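Local structure of MGS-M4 (Unidentified, 4Q3M) at residues 215-220 with 225-230; 211-216 with 234-239. The protein is probably an NAD(P)H-dependent oxidoreductase of the aldo-keto reductase family with a TIM-barrel fold, although its natural substrate is unknown. All blocks are in the same frame, centred on the assembly; numbering follows the deposited sequence.

Contact 1. Residues 215-220 with 225-230; sequences IAIRWL and IVVIPK. With SO4 (sulfate ion), chain G.
The side chains of Pro-229 and Ile-217 cross at about a right angle, with Pro-229 CG 4.1 Å from Ile-217 CD1. The indole of Trp-219 has Ala-216 O in its plane at the edge and takes no part across the contact. The peptide carbonyl of Leu-220 receives the N-H of Ile-225, with Leu-220 O 3.0 Å from Ile-225 N and an N-H...O angle of 156°.

Between these points the packing is aliphatic. Val-227 has CG2 anti to its backbone N and CG1 between N and the carbonyl carbon (chi1 54°), a setting that divides its fork between two partners: Val-227 CG2 reaches Leu-220 CD1 at 3.7 Å, while Val-227 CG1 meets Ile-217 CG2 at 3.9 Å. The second branch of Leu-220 turns to Ile-225, Leu-220 CD2 to Ile-225 CD1 at 4.2 Å. Beyond the hydrophobic layer, Lys-230 N donates to sulfate O3 at 3.1 Å; Leu-187 N and Ser-189 N also bind this ion, which probably came from the crystallisation liquor and may mark a cofactor phosphate site as in related reductases.

This is a worked case of barrel layering: Ile-225 and Val-227 face helix 212-222 outside, whereas Val-226 and Ile-228 turn to His-41 of strand 41-43 and Glu-182 of strand 180-184, which pairs with strand 226-227.

Contact 2. Residues 211-216 with 234-239; sequences TIPQIA and PERIVQ
Gln-214 and Gln-239 supply the polar link between the two helices. The side-chain amide of Gln-214 donates to the backbone carbonyl of Gln-239, Gln-214 NE2 to Gln-239 O at 2.9 Å with an N-H...O angle of 159°. The acceptor lies almost in the plane of the donating amide, yet the N-H approaches well off the C=O direction, at a C=O...N angle of 118°, and somewhat tilted from the carbonyl plane.

Further hydrogen bonds, within segment 211-216, determine how that amide is turned. Its other end accepts the backbone N-H of Thr-211, Gln-214 OE1 to Thr-211 N at 2.9 Å, so the group is gripped at both ends and its rotation is largely fixed. Reciprocally, Gln-214 N gives a weak bond to Thr-211 OG1 at 3.4 Å. CG of Gln-214 lies beside the backbone N (chi1 -72°), and the extended chain beyond it brings OE1 to Thr-211 N and NE2 to the neighbouring helix.

The remaining contacts are van der Waals. Arg-236, extended from CG to NE, crosses Pro-213 at about a right angle and brings Arg-236 NH2 to 3.4 Å from Pro-213 CG, the guanidinium being oblique to that carbon. Leu-196 of helix 192-196 touches both of these side chains. Beside the amide bond, Gln-239 CB lies 4.0 Å from Gln-214 NE2.

The exchange between Thr-211, the N-cap residue, and Gln-214 is a capping box; here the glutamine of the box also ties together two neighbouring outer helices of a TIM barrel.

How the contacts relate
Contacts 1 and 2 lie with their centres 10 Å apart on the same side of the chain's centre, and both draw on helix 212-222, sharing Ile-215 and Ala-216. Along the chain this helix comes first, then strand 226-227, the last of the eight parallel barrel strands, and then helix 234-241. Contact 2 uses the start of the shared helix and holds it to the helix beyond the strand; contact 1 uses the following turns and packs them against the strand itself. Together they illustrate how one helix of an alpha/beta barrel is fixed both inward, to the barrel wall, and laterally, to the next helix of the outer layer.

Contact 1. Residues 215-220 with 225-230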
loop_
_atom_site.group_PDB
_atom_site.type_symbol
_atom_site.label_atom_id
_atom_site.label_comp_id
_atom_site.label_asym_id
_atom_site.label_seq_id
_atom_site.Cartn_x
_atom_site.Cartn_y
_atom_site.Cartn_z
ATOM N N ILE A 215 3.729 -0.038 -25.282
ATOM C CA ILE A 215 4.076 -1.328 -24.709
ATOM C C ILE A 215 3.382 -1.576 -23.377
ATOM O O ILE A 215 2.694 -2.584 -23.205
ATOM C CB ILE A 215 5.592 -1.441 -24.505
ATOM C CG1 ILE A 215 6.301 -1.578 -25.856
ATOM C CG2 ILE A 215 5.917 -2.574 -23.542
ATOM C CD1 ILE A 215 5.559 -2.443 -26.862
ATOM N N ALA A 216 3.575 -0.653 -22.438
ATOM C CA ALA A 216 3.007 -0.769 -21.099
ATOM C C ALA A 216 1.494 -0.912 -21.164
ATOM O O ALA A 216 0.889 -1.618 -20.356
ATOM C CB ALA A 216 3.392 0.435 -20.256
ATOM N N ILE A 217 0.894 -0.242 -22.141
ATOM C CA ILE A 217 -0.541 -0.324 -22.361
ATOM C C ILE A 217 -0.934 -1.712 -22.856
ATOM O O ILE A 217 -1.857 -2.326 -22.324
ATOM C CB ILE A 217 -1.010 0.742 -23.367
ATOM C CG1 ILE A 217 -0.756 2.140 -22.803
ATOM C CG2 ILE A 217 -2.483 0.563 -23.692
ATOM C CD1 ILE A 217 -0.981 3.250 -23.797
ATOM N N ARG A 218 -0.218 -2.206 -23.864
ATOM C CA ARG A 218 -0.491 -3.524 -24.436
ATOM C C ARG A 218 -0.329 -4.632 -23.405
ATOM O O ARG A 218 -1.101 -5.590 -23.383
ATOM C CB ARG A 218 0.427 -3.797 -25.627
ATOM C CG ARG A 218 0.167 -5.135 -26.302
ATOM C CD ARG A 218 -1.263 -5.222 -26.810
ATOM N NE ARG A 218 -1.642 -6.589 -27.156
ATOM C CZ ARG A 218 -2.838 -6.939 -27.619
ATOM N NH1 ARG A 218 -3.775 -6.018 -27.799
ATOM N NH2 ARG A 218 -3.096 -8.207 -27.905
ATOM N N TRP A 219 0.685 -4.497 -22.559
ATOM C CA TRP A 219 0.954 -5.471 -21.509
ATOM C C TRP A 219 -0.251 -5.626 -20.584
ATOM O O TRP A 219 -0.585 -6.734 -20.163
ATOM C CB TRP A 219 2.196 -5.059 -20.719
ATOM C CG TRP A 219 2.384 -5.801 -19.437
ATOM C CD1 TRP A 219 2.777 -7.098 -19.290
ATOM C CD2 TRP A 219 2.208 -5.282 -18.115
ATOM N NE1 TRP A 219 2.846 -7.423 -17.956
ATOM C CE2 TRP A 219 2.502 -6.324 -17.215
ATOM C CE3 TRP A 219 1.824 -4.037 -17.607
ATOM C CZ2 TRP A 219 2.425 -6.160 -15.835
ATOM C CZ3 TRP A 219 1.749 -3.876 -16.237
ATOM C CH2 TRP A 219 2.047 -4.931 -15.367
ATOM N N LEU A 220 -0.907 -4.510 -20.283
ATOM C CA LEU A 220 -2.133 -4.533 -19.495
ATOM C C LEU A 220 -3.272 -5.168 -20.287
ATOM O O LEU A 220 -4.085 -5.910 -19.734
ATOM C CB LEU A 220 -2.515 -3.120 -19.054
ATOM C CG LEU A 220 -1.612 -2.490 -17.992
ATOM C CD1 LEU A 220 -1.948 -1.022 -17.809
ATOM C CD2 LEU A 220 -1.739 -3.238 -16.673
ATOM N N ILE A 225 -6.742 -6.528 -18.566
ATOM C CA ILE A 225 -6.992 -5.430 -17.640
ATOM C C ILE A 225 -7.392 -4.165 -18.392
ATOM O O ILE A 225 -6.722 -3.763 -19.344
ATOM C CB ILE A 225 -5.753 -5.132 -16.769
ATOM C CG1 ILE A 225 -5.443 -6.318 -15.853
ATOM C CG2 ILE A 225 -5.961 -3.867 -15.947
ATOM C CD1 ILE A 225 -4.255 -6.090 -14.941
ATOM N N VAL A 226 -8.489 -3.544 -17.967
ATOM C CA VAL A 226 -8.929 -2.287 -18.558
ATOM C C VAL A 226 -7.924 -1.183 -18.245
ATOM O O VAL A 226 -7.545 -0.987 -17.090
ATOM C CB VAL A 226 -10.324 -1.877 -18.050
ATOM C CG1 VAL A 226 -10.743 -0.549 -18.664
ATOM C CG2 VAL A 226 -11.343 -2.960 -18.367
ATOM N N VAL A 227 -7.490 -0.469 -19.279
ATOM C CA VAL A 227 -6.457 0.550 -19.125
ATOM C C VAL A 227 -6.951 1.926 -19.578
ATOM O O VAL A 227 -7.622 2.051 -20.604
ATOM C CB VAL A 227 -5.182 0.161 -19.912
ATOM C CG1 VAL A 227 -5.518 -0.139 -21.363
ATOM C CG2 VAL A 227 -4.128 1.248 -19.816
ATOM N N ILE A 228 -6.627 2.954 -18.800
ATOM C CA ILE A 228 -7.059 4.314 -19.106
ATOM C C ILE A 228 -5.927 5.334 -18.973
ATOM O O ILE A 228 -5.842 6.049 -17.975
ATOM C CB ILE A 228 -8.230 4.741 -18.198
ATOM C CG1 ILE A 228 -8.014 4.229 -16.772
ATOM C CG2 ILE A 228 -9.545 4.210 -18.742
ATOM C CD1 ILE A 228 -8.992 4.788 -15.766
ATOM N N PRO A 229 -5.053 5.410 -19.988
ATOM C CA PRO A 229 -3.952 6.381 -19.961
ATOM C C PRO A 229 -4.437 7.823 -20.086
ATOM O O PRO A 229 -5.255 8.130 -20.954
ATOM C CB PRO A 229 -3.101 5.981 -21.171
ATOM C CG PRO A 229 -4.046 5.282 -22.084
ATOM C CD PRO A 229 -5.019 4.565 -21.195
ATOM N N LYS A 230 -3.932 8.695 -19.218
ATOM C CA LYS A 230 -4.311 10.104 -19.229
ATOM C C LYS A 230 -3.389 10.912 -20.136
ATOM O O LYS A 230 -2.178 10.690 -20.154
ATOM C CB LYS A 230 -4.280 10.677 -17.810
ATOM C CG LYS A 230 -5.034 9.848 -16.782
ATOM C CD LYS A 230 -4.842 10.402 -15.379
ATOM C CE LYS A 230 -5.448 9.481 -14.331
ATOM N NZ LYS A 230 -6.928 9.385 -14.458
HETATM S S SO4 G . -0.869 8.032 -16.910
HETATM O O1 SO4 G . -0.234 9.293 -17.278
HETATM O O2 SO4 G . -1.987 8.294 -16.009
HETATM O O3 SO4 G . -1.361 7.369 -18.114
HETATM O O4 SO4 G . 0.106 7.174 -16.243
#

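Contact 2. Residues 211-216 with 234-239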
loop_
_atom_site.group_PDB
_atom_site.type_symbol
_atom_site.label_atom_id
_atom_site.label_comp_id
_atom_site.label_asym_id
_atom_site.label_seq_id
_atom_site.Cartn_x
_atom_site.Cartn_y
_atom_site.Cartn_z
ATOM N N THR A 211 6.373 2.407 -29.238
ATOM C CA THR A 211 6.922 3.267 -28.203
ATOM C C THR A 211 6.781 2.571 -26.856
ATOM O O THR A 211 5.979 1.649 -26.712
ATOM C CB THR A 211 6.220 4.638 -28.159
ATOM O OG1 THR A 211 4.888 4.482 -27.653
ATOM C CG2 THR A 211 6.167 5.257 -29.547
ATOM N N ILE A 212 7.565 3.008 -25.877
ATOM C CA ILE A 212 7.501 2.441 -24.533
ATOM C C ILE A 212 6.097 2.528 -23.904
ATOM O O ILE A 212 5.633 1.549 -23.317
ATOM C CB ILE A 212 8.538 3.111 -23.596
ATOM C CG1 ILE A 212 9.954 2.680 -23.983
ATOM C CG2 ILE A 212 8.264 2.760 -22.143
ATOM C CD1 ILE A 212 11.025 3.180 -23.042
ATOM N N PRO A 213 5.408 3.685 -24.025
ATOM C CA PRO A 213 4.041 3.702 -23.485
ATOM C C PRO A 213 3.105 2.690 -24.148
ATOM O O PRO A 213 2.376 1.994 -23.442
ATOM C CB PRO A 213 3.570 5.131 -23.772
ATOM C CG PRO A 213 4.814 5.928 -23.821
ATOM C CD PRO A 213 5.828 5.030 -24.459
ATOM N N GLN A 214 3.134 2.617 -25.478
ATOM C CA GLN A 214 2.314 1.667 -26.231
ATOM C C GLN A 214 2.509 0.243 -25.724
ATOM O O GLN A 214 1.586 -0.571 -25.733
ATOM C CB GLN A 214 2.648 1.731 -27.722
ATOM C CG GLN A 214 2.150 2.977 -28.424
ATOM C CD GLN A 214 2.553 3.017 -29.885
ATOM O OE1 GLN A 214 3.659 2.616 -30.247
ATOM N NE2 GLN A 214 1.652 3.498 -30.735
ATOM N N ILE A 215 3.729 -0.038 -25.282
ATOM C CA ILE A 215 4.076 -1.328 -24.709
ATOM C C ILE A 215 3.382 -1.576 -23.377
ATOM O O ILE A 215 2.694 -2.584 -23.205
ATOM C CB ILE A 215 5.592 -1.441 -24.505
ATOM C CG1 ILE A 215 6.301 -1.578 -25.856
ATOM C CG2 ILE A 215 5.917 -2.574 -23.542
ATOM C CD1 ILE A 215 5.559 -2.443 -26.862
ATOM N N ALA A 216 3.575 -0.653 -22.438
ATOM C CA ALA A 216 3.007 -0.769 -21.099
ATOM C C ALA A 216 1.494 -0.912 -21.164
ATOM O O ALA A 216 0.889 -1.618 -20.356
ATOM C CB ALA A 216 3.392 0.435 -20.256
ATOM N N PRO A 234 -2.766 15.496 -28.209
ATOM C CA PRO A 234 -3.464 14.763 -29.276
ATOM C C PRO A 234 -2.639 13.647 -29.914
ATOM O O PRO A 234 -3.182 12.574 -30.182
ATOM C CB PRO A 234 -3.767 15.858 -30.301
ATOM C CG PRO A 234 -3.902 17.089 -29.485
ATOM C CD PRO A 234 -2.889 16.954 -28.381
ATOM N N GLU A 235 -1.355 13.895 -30.151
ATOM C CA GLU A 235 -0.491 12.896 -30.771
ATOM C C GLU A 235 -0.356 11.647 -29.908
ATOM O O GLU A 235 -0.565 10.531 -30.384
ATOM C CB GLU A 235 0.896 13.478 -31.052
ATOM C CG GLU A 235 1.956 12.418 -31.312
ATOM C CD GLU A 235 2.964 12.838 -32.361
ATOM O OE1 GLU A 235 3.459 13.982 -32.288
ATOM O OE2 GLU A 235 3.262 12.022 -33.259
ATOM N N ARG A 236 -0.007 11.839 -28.640
ATOM C CA ARG A 236 0.194 10.716 -27.733
ATOM C C ARG A 236 -1.118 9.993 -27.448
ATOM O O ARG A 236 -1.121 8.807 -27.122
ATOM C CB ARG A 236 0.835 11.186 -26.425
ATOM C CG ARG A 236 2.113 10.441 -26.080
ATOM C CD ARG A 236 2.599 10.767 -24.679
ATOM N NE ARG A 236 3.768 9.970 -24.318
ATOM C CZ ARG A 236 4.292 9.920 -23.099
ATOM N NH1 ARG A 236 3.750 10.622 -22.112
ATOM N NH2 ARG A 236 5.358 9.166 -22.864
ATOM N N ILE A 237 -2.229 10.711 -27.577
ATOM C CA ILE A 237 -3.550 10.110 -27.437
ATOM C C ILE A 237 -3.772 9.074 -28.536
ATOM O O ILE A 237 -4.306 7.993 -28.288
ATOM C CB ILE A 237 -4.667 11.171 -27.495
ATOM C CG1 ILE A 237 -4.506 12.179 -26.356
ATOM C CG2 ILE A 237 -6.034 10.515 -27.421
ATOM C CD1 ILE A 237 -5.510 13.310 -26.394
ATOM N N VAL A 238 -3.345 9.412 -29.748
ATOM C CA VAL A 238 -3.445 8.503 -30.883
ATOM C C VAL A 238 -2.474 7.337 -30.728
ATOM O O VAL A 238 -2.817 6.187 -31.012
ATOM C CB VAL A 238 -3.166 9.232 -32.214
ATOM C CG1 VAL A 238 -3.229 8.260 -33.382
ATOM C CG2 VAL A 238 -4.156 10.369 -32.411
ATOM N N GLN A 239 -1.262 7.640 -30.269
ATOM C CA GLN A 239 -0.248 6.617 -30.041
ATOM C C GLN A 239 -0.702 5.619 -28.982
ATOM O O GLN A 239 -0.567 4.409 -29.159
ATOM C CB GLN A 239 1.078 7.256 -29.620
ATOM C CG GLN A 239 1.727 8.113 -30.692
ATOM C CD GLN A 239 3.061 8.681 -30.250
ATOM O OE1 GLN A 239 3.463 8.530 -29.096
ATOM N NE2 GLN A 239 3.756 9.341 -31.170
#